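Local atomic coordinates of putative oxidoreductase (Salmonella enterica subsp. enterica serovar Typhimurium, PDB entry 3NX4), a protein that binds NADP and probably reduces acryloyl-CoA with NADPH, as a member of the medium-chain dehydrogenase/reductase family. Residues 161-170 with 281-290. Residues are numbered along the deposited sequence; the frame is centred on the assembly and turned at random.
Sequences STAVALLHKL and RLVKDLPESF
Asp285 OD1 is shared by two lysines, one from each segment. Lys169 NZ bonds to Asp285 OD1 across the contact at 2.9 Å, on the anti side and 34° out of the carboxylate plane. Lys284 NZ takes the syn side. Asp285 OD2 is held by Arg281, which approaches side-on and gives both NE and NH2 to this one oxygen. Arg281 NE to Asp285 OD2 is 2.8 Å, and the oxygen lies 3° out of the guanidinium plane. Arg281 NH1 forms a salt bridge with Glu139 of helix 118-140, so the network continues into that helix.

Lys169 has CG anti to its backbone N (chi1 -172°) and a bend at chi2. This brings CB, CG and CD of Lys169 over Asp285 O, with Lys169 CG 3.2 Å from Asp285 O. This buried carbonyl oxygen has no hydrogen-bond partner in the model. Leu170 CD2 packs beside the carboxylate, and Leu170 CD1 sits at the guanidinium edge of Arg281.

Away from the charges the contact is mostly apolar. Leu166 CD2 touches Asp285 CB and lies 3.7 Å from Leu286 CD2. That methyl of Leu286 also meets Ala165 CB and lies over one face of the Phe290 ring, offset toward its rim. Ala165 CB is 3.6 Å from Phe290 CD1. Thr162 OG1 lies 3.5 Å from Phe290 CZ, but its hydrogen bond goes to Gly158 O.

Helix 158-169 begins at the NADP-binding, glycine-rich turn of the Rossmann fold, and here the end of helix 272-285 and the start of helix 288-294 pack on it. Three cationic groups around one carboxylate would probably favour its ionised form, and its negative charge would in turn offset the closeness of Lys169 and Lys284.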
loop_
_atom_site.group_PDB
_atom_site.type_symbol
_atom_site.label_atom_id
_atom_site.label_comp_id
_atom_site.label_asym_id
_atom_site.label_seq_id
_atom_site.Cartn_x
_atom_site.Cartn_y
_atom_site.Cartn_z
ATOM N N SER A 161 13.717 -2.997 16.916
ATOM C CA SER A 161 13.851 -3.866 18.081
ATOM C C SER A 161 12.479 -4.229 18.633
ATOM O O SER A 161 12.211 -5.392 18.952
ATOM C CB SER A 161 14.681 -3.181 19.186
ATOM O OG SER A 161 16.029 -3.025 18.783
ATOM N N THR A 162 11.615 -3.225 18.753
ATOM C CA THR A 162 10.280 -3.449 19.305
ATOM C C THR A 162 9.503 -4.386 18.382
ATOM O O THR A 162 8.829 -5.315 18.832
ATOM C CB THR A 162 9.499 -2.128 19.491
ATOM O OG1 THR A 162 10.347 -1.135 20.082
ATOM C CG2 THR A 162 8.282 -2.349 20.399
ATOM N N ALA A 163 9.617 -4.140 17.083
ATOM C CA ALA A 163 8.916 -4.950 16.078
ATOM C C ALA A 163 9.310 -6.427 16.169
ATOM O O ALA A 163 8.463 -7.323 16.111
ATOM C CB ALA A 163 9.211 -4.416 14.681
ATOM N N VAL A 164 10.610 -6.675 16.298
ATOM C CA VAL A 164 11.118 -8.050 16.365
ATOM C C VAL A 164 10.530 -8.724 17.612
ATOM O O VAL A 164 10.017 -9.845 17.546
ATOM C CB VAL A 164 12.665 -8.064 16.404
ATOM C CG1 VAL A 164 13.216 -9.461 16.810
ATOM C CG2 VAL A 164 13.253 -7.594 15.050
ATOM N N ALA A 165 10.567 -8.008 18.734
ATOM C CA ALA A 165 10.087 -8.535 20.013
ATOM C C ALA A 165 8.589 -8.826 19.987
ATOM O O ALA A 165 8.143 -9.851 20.497
ATOM C CB ALA A 165 10.413 -7.567 21.151
ATOM N N LEU A 166 7.819 -7.919 19.397
ATOM C CA LEU A 166 6.369 -8.107 19.252
ATOM C C LEU A 166 6.034 -9.299 18.351
ATOM O O LEU A 166 5.274 -10.182 18.738
ATOM C CB LEU A 166 5.711 -6.846 18.684
ATOM C CG LEU A 166 5.688 -5.643 19.624
ATOM C CD1 LEU A 166 5.244 -4.414 18.853
ATOM C CD2 LEU A 166 4.762 -5.922 20.807
ATOM N N LEU A 167 6.598 -9.310 17.147
ATOM C CA LEU A 167 6.342 -10.397 16.203
ATOM C C LEU A 167 6.744 -11.729 16.813
ATOM O O LEU A 167 6.054 -12.725 16.645
ATOM C CB LEU A 167 7.104 -10.186 14.886
ATOM C CG LEU A 167 6.631 -8.979 14.055
ATOM C CD1 LEU A 167 7.656 -8.648 12.965
ATOM C CD2 LEU A 167 5.228 -9.205 13.466
ATOM N N HIS A 168 7.875 -11.748 17.513
ATOM C CA HIS A 168 8.311 -12.974 18.161
ATOM C C HIS A 168 7.279 -13.453 19.189
ATOM O O HIS A 168 6.914 -14.626 19.224
ATOM C CB HIS A 168 9.656 -12.769 18.847
ATOM C CG HIS A 168 10.137 -13.981 19.575
ATOM N ND1 HIS A 168 10.462 -15.155 18.928
ATOM C CD2 HIS A 168 10.334 -14.210 20.895
ATOM C CE1 HIS A 168 10.845 -16.052 19.818
ATOM N NE2 HIS A 168 10.775 -15.505 21.018
ATOM N N LYS A 169 6.814 -12.539 20.030
ATOM C CA LYS A 169 5.824 -12.885 21.055
ATOM C C LYS A 169 4.543 -13.400 20.418
ATOM O O LYS A 169 3.924 -14.337 20.923
ATOM C CB LYS A 169 5.494 -11.666 21.928
ATOM C CG LYS A 169 4.621 -11.996 23.131
ATOM C CD LYS A 169 3.132 -11.876 22.769
ATOM C CE LYS A 169 2.235 -12.003 24.016
ATOM N NZ LYS A 169 0.792 -11.867 23.655
ATOM N N LEU A 170 4.149 -12.773 19.309
ATOM C CA LEU A 170 2.904 -13.106 18.639
ATOM C C LEU A 170 2.988 -14.402 17.836
ATOM O O LEU A 170 1.998 -14.833 17.259
ATOM C CB LEU A 170 2.440 -11.952 17.742
ATOM C CG LEU A 170 2.014 -10.757 18.602
ATOM C CD1 LEU A 170 1.979 -9.462 17.801
ATOM C CD2 LEU A 170 0.661 -11.019 19.335
ATOM N N ARG A 281 -2.308 -2.851 23.522
ATOM C CA ARG A 281 -1.665 -4.031 22.917
ATOM C C ARG A 281 -0.202 -4.160 23.352
ATOM O O ARG A 281 0.284 -5.260 23.622
ATOM C CB ARG A 281 -1.749 -3.997 21.379
ATOM C CG ARG A 281 -3.148 -4.332 20.790
ATOM C CD ARG A 281 -3.465 -5.823 20.842
ATOM N NE ARG A 281 -2.414 -6.657 20.238
ATOM C CZ ARG A 281 -2.349 -6.974 18.945
ATOM N NH1 ARG A 281 -3.278 -6.535 18.109
ATOM N NH2 ARG A 281 -1.356 -7.742 18.488
ATOM N N LEU A 282 0.499 -3.034 23.407
ATOM C CA LEU A 282 1.878 -3.019 23.881
ATOM C C LEU A 282 1.997 -3.597 25.294
ATOM O O LEU A 282 2.857 -4.432 25.564
ATOM C CB LEU A 282 2.442 -1.594 23.838
ATOM C CG LEU A 282 2.837 -1.111 22.433
ATOM C CD1 LEU A 282 2.911 0.403 22.423
ATOM C CD2 LEU A 282 4.174 -1.734 21.989
ATOM N N VAL A 283 1.130 -3.159 26.196
ATOM C CA VAL A 283 1.186 -3.668 27.556
ATOM C C VAL A 283 1.033 -5.186 27.532
ATOM O O VAL A 283 1.690 -5.905 28.280
ATOM C CB VAL A 283 0.110 -3.023 28.445
ATOM C CG1 VAL A 283 0.071 -3.704 29.803
ATOM C CG2 VAL A 283 0.392 -1.534 28.591
ATOM N N LYS A 284 0.178 -5.670 26.643
ATOM C CA LYS A 284 -0.085 -7.099 26.554
ATOM C C LYS A 284 1.023 -7.874 25.842
ATOM O O LYS A 284 1.371 -8.980 26.254
ATOM C CB LYS A 284 -1.432 -7.340 25.858
ATOM C CG LYS A 284 -1.791 -8.804 25.674
ATOM C CD LYS A 284 -3.150 -8.965 24.995
ATOM C CE LYS A 284 -3.137 -8.457 23.549
ATOM N NZ LYS A 284 -2.463 -9.385 22.585
ATOM N N ASP A 285 1.583 -7.293 24.784
ATOM C CA ASP A 285 2.399 -8.062 23.846
ATOM C C ASP A 285 3.924 -7.954 23.991
ATOM O O ASP A 285 4.652 -8.790 23.447
ATOM C CB ASP A 285 1.964 -7.773 22.404
ATOM C CG ASP A 285 0.577 -8.304 22.108
ATOM O OD1 ASP A 285 0.124 -9.206 22.839
ATOM O OD2 ASP A 285 -0.061 -7.831 21.150
ATOM N N LEU A 286 4.415 -6.944 24.702
ATOM C CA LEU A 286 5.857 -6.868 24.977
ATOM C C LEU A 286 6.223 -7.645 26.234
ATOM O O LEU A 286 5.690 -7.380 27.307
ATOM C CB LEU A 286 6.332 -5.426 25.133
ATOM C CG LEU A 286 6.678 -4.586 23.911
ATOM C CD1 LEU A 286 7.235 -3.249 24.374
ATOM C CD2 LEU A 286 7.694 -5.301 23.026
ATOM N N PRO A 287 7.155 -8.602 26.109
ATOM C CA PRO A 287 7.634 -9.334 27.288
ATOM C C PRO A 287 8.441 -8.432 28.216
ATOM O O PRO A 287 9.074 -7.487 27.741
ATOM C CB PRO A 287 8.545 -10.413 26.689
ATOM C CG PRO A 287 8.990 -9.852 25.380
ATOM C CD PRO A 287 7.833 -9.025 24.870
ATOM N N GLU A 288 8.416 -8.725 29.516
ATOM C CA GLU A 288 9.189 -7.976 30.501
ATOM C C GLU A 288 10.663 -7.905 30.110
ATOM O O GLU A 288 11.330 -6.888 30.312
ATOM C CB GLU A 288 9.058 -8.628 31.881
ATOM C CG GLU A 288 10.189 -8.289 32.842
ATOM C CD GLU A 288 10.309 -6.799 33.112
ATOM O OE1 GLU A 288 9.279 -6.170 33.448
ATOM O OE2 GLU A 288 11.430 -6.256 32.982
ATOM N N SER A 289 11.165 -8.995 29.540
ATOM C CA SER A 289 12.562 -9.069 29.155
ATOM C C SER A 289 12.947 -7.980 28.154
ATOM O O SER A 289 14.110 -7.587 28.084
ATOM C CB SER A 289 12.877 -10.451 28.577
ATOM O OG SER A 289 12.207 -10.650 27.348
ATOM N N PHE A 290 11.980 -7.501 27.371
ATOM C CA PHE A 290 12.280 -6.530 26.321
ATOM C C PHE A 290 12.813 -5.218 26.896
ATOM O O PHE A 290 13.784 -4.653 26.394
ATOM C CB PHE A 290 11.036 -6.230 25.468
ATOM C CG PHE A 290 11.206 -5.045 24.571
ATOM C CD1 PHE A 290 11.871 -5.170 23.360
ATOM C CD2 PHE A 290 10.720 -3.801 24.943
ATOM C CE1 PHE A 290 12.043 -4.073 22.532
ATOM C CE2 PHE A 290 10.890 -2.705 24.124
ATOM C CZ PHE A 290 11.552 -2.842 22.915
#